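Local coordinates for polyketide Synthase III (Ectocarpus siliculosus, PDB 4B0N), which probably works as a type III polyketide synthase of the chalcone synthase family, transferring acyl groups to build phlorotannin monomers in a brown alga, at residues M48-N52 and M371-S375; L157-T163 and L217-L223; K214-M218 and A248-G254; I242-A248 and Y362-P368. All blocks are in the same frame, centred on the assembly; numbering follows the deposited sequence.

Contact 1: residues M48-N52 and M371-S375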
loop_
_atom_site.group_PDB
_atom_site.type_symbol
_atom_site.label_atom_id
_atom_site.label_comp_id
_atom_site.label_asym_id
_atom_site.label_seq_id
_atom_site.Cartn_x
_atom_site.Cartn_y
_atom_site.Cartn_z
ATOM N N MET A 48 21.844 -4.474 -2.289
ATOM C CA MET A 48 20.887 -5.366 -1.647
ATOM C C MET A 48 21.405 -5.809 -0.282
ATOM O O MET A 48 22.595 -6.087 -0.118
ATOM C CB MET A 48 20.612 -6.578 -2.545
ATOM C CG MET A 48 19.590 -7.565 -2.000
ATOM S SD MET A 48 18.888 -8.634 -3.271
ATOM C CE MET A 48 17.573 -7.585 -3.884
ATOM N N ALA A 49 20.506 -5.858 0.696
ATOM C CA ALA A 49 20.840 -6.360 2.025
ATOM C C ALA A 49 19.712 -7.207 2.594
ATOM O O ALA A 49 18.533 -6.878 2.439
ATOM C CB ALA A 49 21.175 -5.211 2.967
ATOM N N ILE A 50 20.088 -8.308 3.236
ATOM C CA ILE A 50 19.141 -9.143 3.977
ATOM C C ILE A 50 19.298 -8.907 5.479
ATOM O O ILE A 50 20.351 -8.461 5.942
ATOM C CB ILE A 50 19.290 -10.649 3.645
ATOM C CG1 ILE A 50 20.738 -11.122 3.860
ATOM C CG2 ILE A 50 18.807 -10.925 2.225
ATOM C CD1 ILE A 50 20.898 -12.624 3.987
ATOM N N GLY A 51 18.243 -9.203 6.230
ATOM C CA GLY A 51 18.241 -8.984 7.670
ATOM C C GLY A 51 17.245 -9.861 8.396
ATOM O O GLY A 51 16.255 -10.316 7.819
ATOM N N ASN A 52 17.514 -10.096 9.674
ATOM C CA ASN A 52 16.664 -10.941 10.501
ATOM C C ASN A 52 16.510 -10.412 11.921
ATOM O O ASN A 52 17.390 -9.701 12.418
ATOM C CB ASN A 52 17.212 -12.367 10.529
ATOM C CG ASN A 52 16.943 -13.109 9.243
ATOM O OD1 ASN A 52 15.815 -13.146 8.767
ATOM N ND2 ASN A 52 17.983 -13.696 8.670
ATOM N N MET A 371 13.472 -12.175 -2.114
ATOM C CA MET A 371 14.714 -11.392 -2.091
ATOM C C MET A 371 15.864 -12.186 -1.467
ATOM O O MET A 371 17.023 -11.994 -1.828
ATOM C CB MET A 371 14.531 -10.094 -1.298
ATOM C CG MET A 371 13.182 -9.408 -1.435
ATOM S SD MET A 371 13.237 -7.875 -2.380
ATOM C CE MET A 371 14.012 -6.749 -1.223
ATOM N N PHE A 372 15.544 -13.055 -0.513
ATOM C CA PHE A 372 16.549 -13.910 0.110
ATOM C C PHE A 372 17.101 -14.923 -0.897
ATOM O O PHE A 372 18.318 -15.089 -1.006
ATOM C CB PHE A 372 15.976 -14.620 1.345
ATOM C CG PHE A 372 16.029 -13.798 2.607
ATOM C CD1 PHE A 372 15.158 -12.732 2.802
ATOM C CD2 PHE A 372 16.936 -14.108 3.611
ATOM C CE1 PHE A 372 15.203 -11.980 3.966
ATOM C CE2 PHE A 372 16.983 -13.362 4.781
ATOM C CZ PHE A 372 16.119 -12.295 4.957
ATOM N N VAL A 373 16.205 -15.588 -1.628
ATOM C CA VAL A 373 16.587 -16.520 -2.693
ATOM C C VAL A 373 17.381 -15.773 -3.761
ATOM O O VAL A 373 18.461 -16.207 -4.165
ATOM C CB VAL A 373 15.355 -17.182 -3.356
ATOM C CG1 VAL A 373 15.785 -18.167 -4.435
ATOM C CG2 VAL A 373 14.485 -17.880 -2.320
ATOM N N LEU A 374 16.833 -14.643 -4.198
ATOM C CA LEU A 374 17.472 -13.778 -5.179
ATOM C C LEU A 374 18.874 -13.374 -4.719
ATOM O O LEU A 374 19.824 -13.423 -5.500
ATOM C CB LEU A 374 16.587 -12.549 -5.426
ATOM C CG LEU A 374 16.724 -11.630 -6.648
ATOM C CD1 LEU A 374 17.632 -10.448 -6.335
ATOM C CD2 LEU A 374 17.158 -12.359 -7.919
ATOM N N SER A 375 18.997 -13.006 -3.445
ATOM C CA SER A 375 20.285 -12.629 -2.859
ATOM C C SER A 375 21.100 -13.851 -2.432
ATOM O O SER A 375 21.853 -13.800 -1.454
ATOM C CB SER A 375 20.097 -11.672 -1.676
ATOM O OG SER A 375 21.346 -11.272 -1.137
#

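Contact 2: residues L157-T163 and L217-L223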
loop_
_atom_site.group_PDB
_atom_site.type_symbol
_atom_site.label_atom_id
_atom_site.label_comp_id
_atom_site.label_asym_id
_atom_site.label_seq_id
_atom_site.Cartn_x
_atom_site.Cartn_y
_atom_site.Cartn_z
ATOM N N LEU A 157 11.155 6.125 -1.405
ATOM C CA LEU A 157 11.130 5.074 -0.393
ATOM C C LEU A 157 9.831 4.284 -0.482
ATOM O O LEU A 157 8.739 4.853 -0.445
ATOM C CB LEU A 157 11.312 5.672 1.006
ATOM C CG LEU A 157 11.214 4.784 2.249
ATOM C CD1 LEU A 157 12.257 3.675 2.237
ATOM C CD2 LEU A 157 11.363 5.647 3.493
ATOM N N VAL A 158 9.961 2.970 -0.617
ATOM C CA VAL A 158 8.807 2.093 -0.685
ATOM C C VAL A 158 8.928 1.020 0.387
ATOM O O VAL A 158 9.868 0.219 0.368
ATOM C CB VAL A 158 8.662 1.445 -2.078
ATOM C CG1 VAL A 158 7.503 0.459 -2.094
ATOM C CG2 VAL A 158 8.471 2.511 -3.152
ATOM N N VAL A 159 7.984 1.024 1.327
ATOM C CA VAL A 159 7.915 0.004 2.373
ATOM C C VAL A 159 6.790 -0.973 2.046
ATOM O O VAL A 159 5.710 -0.569 1.615
ATOM C CB VAL A 159 7.710 0.626 3.774
ATOM C CG1 VAL A 159 7.535 -0.453 4.837
ATOM C CG2 VAL A 159 8.877 1.536 4.134
ATOM N N VAL A 160 7.062 -2.259 2.248
ATOM C CA VAL A 160 6.116 -3.327 1.940
ATOM C C VAL A 160 5.917 -4.226 3.161
ATOM O O VAL A 160 6.889 -4.734 3.729
ATOM C CB VAL A 160 6.609 -4.170 0.742
ATOM C CG1 VAL A 160 5.802 -5.451 0.605
ATOM C CG2 VAL A 160 6.551 -3.364 -0.547
ATOM N N SER A 161 4.659 -4.413 3.563
ATOM C CA SER A 161 4.320 -5.317 4.663
ATOM C C SER A 161 2.847 -5.713 4.669
ATOM O O SER A 161 1.975 -4.898 4.377
ATOM C CB SER A 161 4.687 -4.703 6.017
ATOM O OG SER A 161 4.689 -5.692 7.033
ATOM N N SER A 162 2.592 -6.978 5.000
ATOM C CA SER A 162 1.243 -7.490 5.226
ATOM C C SER A 162 1.055 -7.850 6.705
ATOM O O SER A 162 -0.015 -8.308 7.113
ATOM C CB SER A 162 0.982 -8.719 4.348
ATOM O OG SER A 162 1.003 -8.386 2.972
ATOM N N THR A 163 2.100 -7.640 7.499
ATOM C CA THR A 163 2.071 -7.967 8.928
ATOM C C THR A 163 2.149 -6.726 9.826
ATOM O O THR A 163 2.166 -6.842 11.057
ATOM C CB THR A 163 3.201 -8.948 9.309
ATOM O OG1 THR A 163 4.464 -8.423 8.878
ATOM C CG2 THR A 163 2.965 -10.313 8.671
ATOM N N LEU A 217 14.598 3.225 -3.018
ATOM C CA LEU A 217 14.846 2.173 -2.034
ATOM C C LEU A 217 13.569 1.391 -1.723
ATOM O O LEU A 217 12.594 1.947 -1.222
ATOM C CB LEU A 217 15.447 2.779 -0.756
ATOM C CG LEU A 217 15.695 1.926 0.496
ATOM C CD1 LEU A 217 16.717 0.822 0.248
ATOM C CD2 LEU A 217 16.138 2.814 1.650
ATOM N N MET A 218 13.585 0.099 -2.034
ATOM C CA MET A 218 12.442 -0.774 -1.786
ATOM C C MET A 218 12.764 -1.727 -0.639
ATOM O O MET A 218 13.755 -2.456 -0.691
ATOM C CB MET A 218 12.069 -1.547 -3.058
ATOM C CG MET A 218 10.729 -2.266 -2.998
ATOM S SD MET A 218 10.831 -3.931 -2.311
ATOM C CE MET A 218 11.480 -4.838 -3.713
ATOM N N ILE A 219 11.927 -1.706 0.395
ATOM C CA ILE A 219 12.164 -2.505 1.597
ATOM C C ILE A 219 10.967 -3.381 1.935
ATOM O O ILE A 219 9.857 -2.885 2.132
ATOM C CB ILE A 219 12.503 -1.629 2.827
ATOM C CG1 ILE A 219 13.571 -0.590 2.475
ATOM C CG2 ILE A 219 12.964 -2.501 3.991
ATOM C CD1 ILE A 219 13.857 0.413 3.570
ATOM N N CYS A 220 11.208 -4.686 1.997
ATOM C CA CYS A 220 10.218 -5.635 2.490
ATOM C C CYS A 220 10.521 -6.006 3.933
ATOM O O CYS A 220 11.627 -6.438 4.261
ATOM C CB CYS A 220 10.183 -6.883 1.620
ATOM S SG CYS A 220 9.533 -6.557 -0.028
ATOM N N VAL A 221 9.528 -5.814 4.790
ATOM C CA VAL A 221 9.655 -6.144 6.196
ATOM C C VAL A 221 8.449 -6.964 6.601
ATOM O O VAL A 221 7.324 -6.678 6.187
ATOM C CB VAL A 221 9.785 -4.882 7.082
ATOM C CG1 VAL A 221 8.566 -3.976 6.940
ATOM C CG2 VAL A 221 10.022 -5.261 8.538
ATOM N N GLU A 222 8.694 -7.991 7.405
ATOM C CA GLU A 222 7.631 -8.877 7.837
ATOM C C GLU A 222 7.913 -9.460 9.209
ATOM O O GLU A 222 9.025 -9.913 9.487
ATOM C CB GLU A 222 7.440 -9.990 6.816
ATOM C CG GLU A 222 5.989 -10.215 6.451
ATOM C CD GLU A 222 5.445 -9.168 5.493
ATOM O OE1 GLU A 222 5.983 -9.037 4.374
ATOM O OE2 GLU A 222 4.466 -8.486 5.860
ATOM N N LEU A 223 6.894 -9.430 10.065
ATOM C CA LEU A 223 6.968 -10.005 11.405
ATOM C C LEU A 223 5.701 -10.796 11.706
ATOM O O LEU A 223 4.773 -10.277 12.330
ATOM C CB LEU A 223 7.157 -8.911 12.463
ATOM C CG LEU A 223 8.539 -8.328 12.758
ATOM C CD1 LEU A 223 8.979 -7.329 11.700
ATOM C CD2 LEU A 223 8.489 -7.652 14.115
HETATM O O HOH W 1 3.505 -8.121 2.245
#

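Contact 3: residues K214-M218 and A248-G254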
loop_
_atom_site.group_PDB
_atom_site.type_symbol
_atom_site.label_atom_id
_atom_site.label_comp_id
_atom_site.label_asym_id
_atom_site.label_seq_id
_atom_site.Cartn_x
_atom_site.Cartn_y
_atom_site.Cartn_z
ATOM N N LYS A 214 18.090 9.294 -10.786
ATOM C CA LYS A 214 17.606 9.195 -9.408
ATOM C C LYS A 214 17.634 7.769 -8.833
ATOM O O LYS A 214 17.831 6.797 -9.563
ATOM C CB LYS A 214 16.219 9.845 -9.278
ATOM C CG LYS A 214 16.183 11.284 -9.781
ATOM C CD LYS A 214 15.053 12.095 -9.171
ATOM C CE LYS A 214 15.232 13.576 -9.481
ATOM N NZ LYS A 214 14.339 14.447 -8.663
ATOM N N TYR A 215 17.452 7.661 -7.517
ATOM C CA TYR A 215 17.599 6.392 -6.806
ATOM C C TYR A 215 16.418 6.090 -5.880
ATOM O O TYR A 215 15.955 6.963 -5.140
ATOM C CB TYR A 215 18.901 6.385 -5.999
ATOM C CG TYR A 215 20.158 6.428 -6.840
ATOM C CD1 TYR A 215 20.640 5.277 -7.462
ATOM C CD2 TYR A 215 20.873 7.615 -7.003
ATOM C CE1 TYR A 215 21.794 5.306 -8.229
ATOM C CE2 TYR A 215 22.029 7.656 -7.772
ATOM C CZ TYR A 215 22.482 6.497 -8.380
ATOM O OH TYR A 215 23.624 6.514 -9.145
ATOM N N ALA A 216 15.949 4.843 -5.917
ATOM C CA ALA A 216 14.803 4.411 -5.124
ATOM C C ALA A 216 15.158 3.229 -4.227
ATOM O O ALA A 216 15.916 2.342 -4.628
ATOM C CB ALA A 216 13.637 4.055 -6.035
ATOM N N LEU A 217 14.598 3.225 -3.018
ATOM C CA LEU A 217 14.846 2.173 -2.034
ATOM C C LEU A 217 13.569 1.391 -1.723
ATOM O O LEU A 217 12.594 1.947 -1.222
ATOM C CB LEU A 217 15.447 2.779 -0.756
ATOM C CG LEU A 217 15.695 1.926 0.496
ATOM C CD1 LEU A 217 16.717 0.822 0.248
ATOM C CD2 LEU A 217 16.138 2.814 1.650
ATOM N N MET A 218 13.585 0.099 -2.034
ATOM C CA MET A 218 12.442 -0.774 -1.786
ATOM C C MET A 218 12.764 -1.727 -0.639
ATOM O O MET A 218 13.755 -2.456 -0.691
ATOM C CB MET A 218 12.069 -1.547 -3.058
ATOM C CG MET A 218 10.729 -2.266 -2.998
ATOM S SD MET A 218 10.831 -3.931 -2.311
ATOM C CE MET A 218 11.480 -4.838 -3.713
ATOM N N ALA A 248 14.325 -7.571 3.981
ATOM C CA ALA A 248 15.239 -7.431 2.855
ATOM C C ALA A 248 14.991 -6.117 2.135
ATOM O O ALA A 248 13.845 -5.692 1.985
ATOM C CB ALA A 248 15.090 -8.600 1.895
ATOM N N ALA A 249 16.069 -5.479 1.696
ATOM C CA ALA A 249 15.978 -4.193 1.011
ATOM C C ALA A 249 16.757 -4.191 -0.300
ATOM O O ALA A 249 17.699 -4.967 -0.482
ATOM C CB ALA A 249 16.452 -3.071 1.921
ATOM N N ALA A 250 16.349 -3.312 -1.210
ATOM C CA ALA A 250 16.993 -3.184 -2.512
ATOM C C ALA A 250 17.002 -1.732 -2.965
ATOM O O ALA A 250 15.981 -1.042 -2.898
ATOM C CB ALA A 250 16.294 -4.058 -3.542
ATOM N N VAL A 251 18.165 -1.268 -3.409
ATOM C CA VAL A 251 18.286 0.055 -4.003
ATOM C C VAL A 251 18.248 -0.108 -5.515
ATOM O O VAL A 251 18.858 -1.029 -6.063
ATOM C CB VAL A 251 19.580 0.776 -3.574
ATOM C CG1 VAL A 251 19.569 2.223 -4.051
ATOM C CG2 VAL A 251 19.746 0.723 -2.062
ATOM N N LEU A 252 17.521 0.781 -6.183
ATOM C CA LEU A 252 17.320 0.665 -7.617
ATOM C C LEU A 252 17.751 1.904 -8.376
ATOM O O LEU A 252 17.387 3.026 -8.021
ATOM C CB LEU A 252 15.865 0.313 -7.919
ATOM C CG LEU A 252 15.607 -1.190 -7.803
ATOM C CD1 LEU A 252 14.429 -1.489 -6.895
ATOM C CD2 LEU A 252 15.431 -1.819 -9.177
ATOM N N LYS A 253 18.545 1.673 -9.419
ATOM C CA LYS A 253 19.008 2.721 -10.324
ATOM C C LYS A 253 18.469 2.500 -11.738
ATOM O O LYS A 253 18.077 1.387 -12.094
ATOM C CB LYS A 253 20.541 2.784 -10.342
ATOM C CG LYS A 253 21.226 1.518 -10.833
ATOM C CD LYS A 253 22.728 1.708 -10.957
ATOM C CE LYS A 253 23.409 0.397 -11.319
ATOM N NZ LYS A 253 24.874 0.567 -11.523
ATOM N N GLY A 254 18.442 3.572 -12.527
ATOM C CA GLY A 254 18.080 3.505 -13.942
ATOM C C GLY A 254 19.292 3.794 -14.808
ATOM O O GLY A 254 19.734 4.942 -14.911
#

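Contact 4: residues I242-A248 and Y362-P368. With ACD (arachidonic acid), chain D.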
loop_
_atom_site.group_PDB
_atom_site.type_symbol
_atom_site.label_atom_id
_atom_site.label_comp_id
_atom_site.label_asym_id
_atom_site.label_seq_id
_atom_site.Cartn_x
_atom_site.Cartn_y
_atom_site.Cartn_z
ATOM N N ILE A 242 5.288 -22.779 9.731
ATOM C CA ILE A 242 5.940 -22.306 8.509
ATOM C C ILE A 242 6.354 -20.830 8.548
ATOM O O ILE A 242 7.519 -20.511 8.302
ATOM C CB ILE A 242 5.076 -22.635 7.265
ATOM C CG1 ILE A 242 5.034 -24.152 7.053
ATOM C CG2 ILE A 242 5.604 -21.941 6.012
ATOM C CD1 ILE A 242 3.915 -24.631 6.157
ATOM N N PHE A 243 5.411 -19.942 8.861
ATOM C CA PHE A 243 5.655 -18.497 8.808
ATOM C C PHE A 243 6.701 -18.020 9.813
ATOM O O PHE A 243 6.782 -18.539 10.927
ATOM C CB PHE A 243 4.353 -17.703 8.988
ATOM C CG PHE A 243 3.374 -17.859 7.853
ATOM C CD1 PHE A 243 3.811 -18.141 6.557
ATOM C CD2 PHE A 243 2.014 -17.691 8.072
ATOM C CE1 PHE A 243 2.906 -18.278 5.514
ATOM C CE2 PHE A 243 1.105 -17.822 7.031
ATOM C CZ PHE A 243 1.551 -18.116 5.751
ATOM N N ALA A 244 7.489 -17.024 9.404
ATOM C CA ALA A 244 8.600 -16.499 10.207
ATOM C C ALA A 244 8.823 -14.997 9.995
ATOM O O ALA A 244 8.079 -14.349 9.257
ATOM C CB ALA A 244 9.870 -17.269 9.896
ATOM N N ASP A 245 9.852 -14.455 10.644
ATOM C CA ASP A 245 10.175 -13.030 10.556
ATOM C C ASP A 245 11.427 -12.774 9.722
ATOM O O ASP A 245 12.397 -13.534 9.798
ATOM C CB ASP A 245 10.371 -12.440 11.953
ATOM C CG ASP A 245 9.112 -12.481 12.799
ATOM O OD1 ASP A 245 8.189 -13.268 12.498
ATOM O OD2 ASP A 245 9.049 -11.713 13.780
ATOM N N GLY A 246 11.403 -11.695 8.939
ATOM C CA GLY A 246 12.533 -11.327 8.080
ATOM C C GLY A 246 12.416 -9.973 7.401
ATOM O O GLY A 246 11.332 -9.398 7.314
ATOM N N CYS A 247 13.549 -9.469 6.919
ATOM C CA CYS A 247 13.600 -8.198 6.202
ATOM C C CYS A 247 14.667 -8.189 5.107
ATOM O O CYS A 247 15.765 -8.724 5.278
ATOM C CB CYS A 247 13.829 -7.038 7.174
ATOM S SG CYS A 247 14.037 -5.422 6.389
ATOM N N ALA A 248 14.325 -7.571 3.981
ATOM C CA ALA A 248 15.239 -7.431 2.855
ATOM C C ALA A 248 14.991 -6.117 2.135
ATOM O O ALA A 248 13.845 -5.692 1.985
ATOM C CB ALA A 248 15.090 -8.600 1.895
ATOM N N TYR A 362 15.366 -20.083 7.075
ATOM C CA TYR A 362 14.567 -18.921 7.480
ATOM C C TYR A 362 13.062 -19.174 7.577
ATOM O O TYR A 362 12.348 -18.403 8.219
ATOM C CB TYR A 362 14.805 -17.754 6.515
ATOM C CG TYR A 362 16.254 -17.374 6.297
ATOM C CD1 TYR A 362 16.987 -16.725 7.291
ATOM C CD2 TYR A 362 16.886 -17.643 5.083
ATOM C CE1 TYR A 362 18.314 -16.372 7.090
ATOM C CE2 TYR A 362 18.211 -17.292 4.872
ATOM C CZ TYR A 362 18.919 -16.656 5.875
ATOM O OH TYR A 362 20.236 -16.305 5.664
ATOM N N GLY A 363 12.581 -20.233 6.928
ATOM C CA GLY A 363 11.142 -20.461 6.775
ATOM C C GLY A 363 10.539 -19.522 5.742
ATOM O O GLY A 363 11.254 -18.955 4.913
ATOM N N ASN A 364 9.219 -19.360 5.789
ATOM C CA ASN A 364 8.526 -18.425 4.904
ATOM C C ASN A 364 8.312 -17.061 5.569
ATOM O O ASN A 364 7.446 -16.898 6.437
ATOM C CB ASN A 364 7.199 -19.019 4.413
ATOM C CG ASN A 364 6.516 -18.157 3.359
ATOM O OD1 ASN A 364 7.107 -17.220 2.810
ATOM N ND2 ASN A 364 5.259 -18.476 3.069
ATOM N N MET A 365 9.110 -16.085 5.148
ATOM C CA MET A 365 9.071 -14.741 5.719
ATOM C C MET A 365 8.103 -13.829 4.975
ATOM O O MET A 365 8.084 -12.620 5.213
ATOM C CB MET A 365 10.461 -14.111 5.680
ATOM C CG MET A 365 11.551 -14.897 6.378
ATOM S SD MET A 365 13.122 -14.542 5.579
ATOM C CE MET A 365 14.190 -14.519 7.007
ATOM N N LEU A 366 7.300 -14.409 4.084
ATOM C CA LEU A 366 6.381 -13.650 3.231
ATOM C C LEU A 366 7.137 -12.862 2.147
ATOM O O LEU A 366 7.843 -13.459 1.326
ATOM C CB LEU A 366 5.461 -12.730 4.054
ATOM C CG LEU A 366 4.413 -13.307 5.010
ATOM C CD1 LEU A 366 5.018 -13.838 6.299
ATOM C CD2 LEU A 366 3.384 -12.236 5.332
ATOM N N SER A 367 6.997 -11.535 2.164
ATOM C CA SER A 367 7.518 -10.662 1.101
ATOM C C SER A 367 9.024 -10.779 0.821
ATOM O O SER A 367 9.414 -10.962 -0.334
ATOM C CB SER A 367 7.156 -9.198 1.372
ATOM O OG SER A 367 5.820 -9.074 1.824
ATOM N N PRO A 368 9.874 -10.676 1.866
ATOM C CA PRO A 368 11.317 -10.695 1.605
ATOM C C PRO A 368 11.875 -12.045 1.135
ATOM O O PRO A 368 12.982 -12.089 0.598
ATOM C CB PRO A 368 11.924 -10.312 2.962
ATOM C CG PRO A 368 10.904 -10.725 3.961
ATOM C CD PRO A 368 9.584 -10.468 3.299
HETATM C C1 ACD D . 0.656 -16.554 2.124
HETATM C C2 ACD D . 0.222 -15.120 2.335
HETATM C C3 ACD D . 0.819 -14.585 3.633
HETATM C C4 ACD D . -0.135 -13.617 4.320
HETATM C C5 ACD D . 0.263 -13.434 5.765
HETATM C C6 ACD D . -0.447 -12.647 6.568
HETATM C C7 ACD D . -0.019 -12.472 8.005
HETATM C C8 ACD D . -0.553 -13.575 8.885
HETATM C C9 ACD D . 0.112 -13.897 9.994
HETATM C C10 ACD D . -0.398 -14.991 10.903
HETATM C C11 ACD D . 0.603 -16.116 10.976
HETATM C C12 ACD D . 0.978 -16.601 12.157
HETATM C C13 ACD D . 1.977 -17.732 12.213
HETATM C C14 ACD D . 3.081 -17.424 13.197
HETATM C C15 ACD D . 4.149 -18.217 13.252
HETATM C C16 ACD D . 5.268 -17.939 14.225
HETATM C C17 ACD D . 5.004 -18.699 15.520
HETATM C C18 ACD D . 5.937 -19.891 15.699
HETATM C C19 ACD D . 5.169 -21.071 16.278
HETATM C C20 ACD D . 6.105 -22.176 16.711
HETATM O O1 ACD D . 1.090 -16.897 1.001
#

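Contact 1: residues M48-N52 and M371-S375
M48 meets the helix through its sulfur: SD rests 3.6 Å from S375 CB, and the terminal CE turns across to L374 CD1 at 3.8 Å. Its CG stands anti to the backbone N and the chain bends at chi3, which brings the methyl to the leucine, the two side chains crossing at about a right angle. A flexible apolar thioether suits such an uneven helical surface. I50, on the same side of the strand, sets CG2 3.8 Å above the centroid of the F372 ring, 4° off the ring normal, a CH-pi contact. Here the two halves of the thiolase fold pack together: strand 42-51, at the margin of the N-terminal sheet, meets helix 369-385 of the C-terminal half, and the directions of segments 48-51 and 371-375 differ by 122°. Replacing F372 with an alanine would probably leave I50 without its aromatic face and open a gap between strand and helix. G51 brings its carbonyl O to the edge of the same ring, 3.5 Å from F372 CZ, where the ring hydrogens are slightly positive. N52 adds its amide, tilted 31° from the ring plane, with OD1 3.9 Å from F372 CZ; Y362 meets that ring edge-to-face.

Contact 2: residues L157-T163 and L217-L223
E222 folds its carboxylate in against the end of strand 154-161 and the loop that follows, its CG lying beside T163 CG2 and its OE2 gripped by two firm bonds. S162 N donates to OE2 at 2.6 Å on the syn side, that of the other carboxylate oxygen, while T163 OG1 gives its proton to OE2 at 3.0 Å from the anti side, 23° out of the carboxylate plane; T163 N adds a weak bond. The threonine hydroxyl works both ways, since L223 N donates to T163 OG1 at 2.9 Å. A chi1 of 54°, with OG1 between the backbone N and the carbonyl carbon, points it at both partners. A buried acid suits this place because several donors converge on it; S367 OG is bonded to the other oxygen, OE1.

Before the loop, the two strands run parallel, 19° apart, in regular register. V158 N bonds to L217 O and I219 N to V158 O, then V160 N to I219 O and V221 N to V160 O at 3.0 Å. Leucine, valine and isoleucine (L157, L217, V159, I219) fill one face, where L157 CD1 reaches I219 CD1 at 3.9 Å. Valines with M218 and C220 fill the other, and there V160 CB lies against C220 SG.

T163 belongs to the arachidonic acid pocket, so the loop lies at the pocket end of the sheet of this thiolase fold. Strand 185-190 bonds to the far edge of 154-161, and helices 121-146 and 170-177 pack over the face carrying L157, V159 and I219, touching V221 as well.

Contact 3: residues K214-M218 and A248-G254
L217 lays CD1 against V251 CG2 (3.8 Å) and the small A249 CB (4.2 Å). This is the closely packed end of the contact, where strand 215-223 lies antiparallel to strand 245-255. M218 and A250 form a hydrogen-bonded pair, M218 N giving to A250 O at 2.8 Å and A250 N returning the bond to M218 O; A216 and L252 make the next such pair, L252 N reaching A216 O at 2.7 Å. L217 with V251 is the non-hydrogen-bonded pair between them, their CA atoms 4.5 Å apart. A249 and A250 suit these places because a bare methyl lets neighbouring layers come close, while the branched L217 and V251 fill the interval between the bonded pairs.

The other end faces solvent. There Y215 and K253 lie side by side, pointing the same way, with Y215 CE1 3.5 Å from K253 CB. Only the root of the lysine meets the ring; beyond CG its chain runs extended and takes the ammonium away, as suits a partly exposed edge. K214, exposed, starts its side chain away from the partner strand.

Beyond the pair, A49 of strand 42-51 bonds to A249 and strand 154-161 to the other side of 215-223. Helix 121-146 rests on L217 and A249, while helix 196-210 packs on the opposite face against M218 and L252.

Contact 4: residues I242-A248 and Y362-P368
F243 CD1, a ring carbon, and the L366 CD1 methyl are 4.5 Å apart, and both residues border the bound arachidonic acid. The chain of the acid passes the edge of the F243 ring, with its C11 3.6 Å from F243 CD2, while L366 CD2 lies 3.4 Å from its C5. Flat and branched hydrocarbon groups suit this wall because the ligand offers them a carbon chain. At the ring edge N364 takes a place of its own: ND2 lies in the ring plane, 3.4 Å from F243 CE1, the amide turned 64° to the ring. Substituting an alanine for F243 would probably open a gap in the wall beside the acid and leave N364 ND2 without the ring edge it lies against.

The next shell fixes these groups. N364 N gives to I242 O at 3.2 Å, and A244 N gives to N364 O at 3.0 Å, each from above the carbonyl plane. N364 CG stands anti to the backbone N (chi1 -173°), bringing OD1 to L366 N at 3.1 Å in an Asx turn that sets the leucine. G363 has a positive phi and sits where a side chain would strike I242 O; G246 likewise admits M365 CE, 3.8 Å from its CA. P368 packs on A248 CB.

N364 also touches H331, consistent with the asparagine of the Cys-His-Asn triad of chalcone synthases; the contact probably holds this amide at the border of the acyl-chain pocket, with the Asx turn and the F243 edge fixing its place.

How the contacts relate
All four contacts draw on one mixed sheet. Contacts 2 and 3 share L217 and M218, so strand 215-223 is bonded on one side to 154-161 and on the other to 245-255, whose A248 contacts 3 and 4 share. Contact 1 joins the sheet edge through A49 O to A249 N (2.9 Å) and G51 N to C247 O (2.7 Å), both probable hydrogen bonds. Contacts 2 and 4 meet at E222 and S367, linking the loop that holds T163 to the loop holding L366. The arachidonic acid touches contact 4, lies about 4 Å from the T163 side chain and about 13 Å from that of N52; the centres of contacts 3 and 4 are about 20 Å apart.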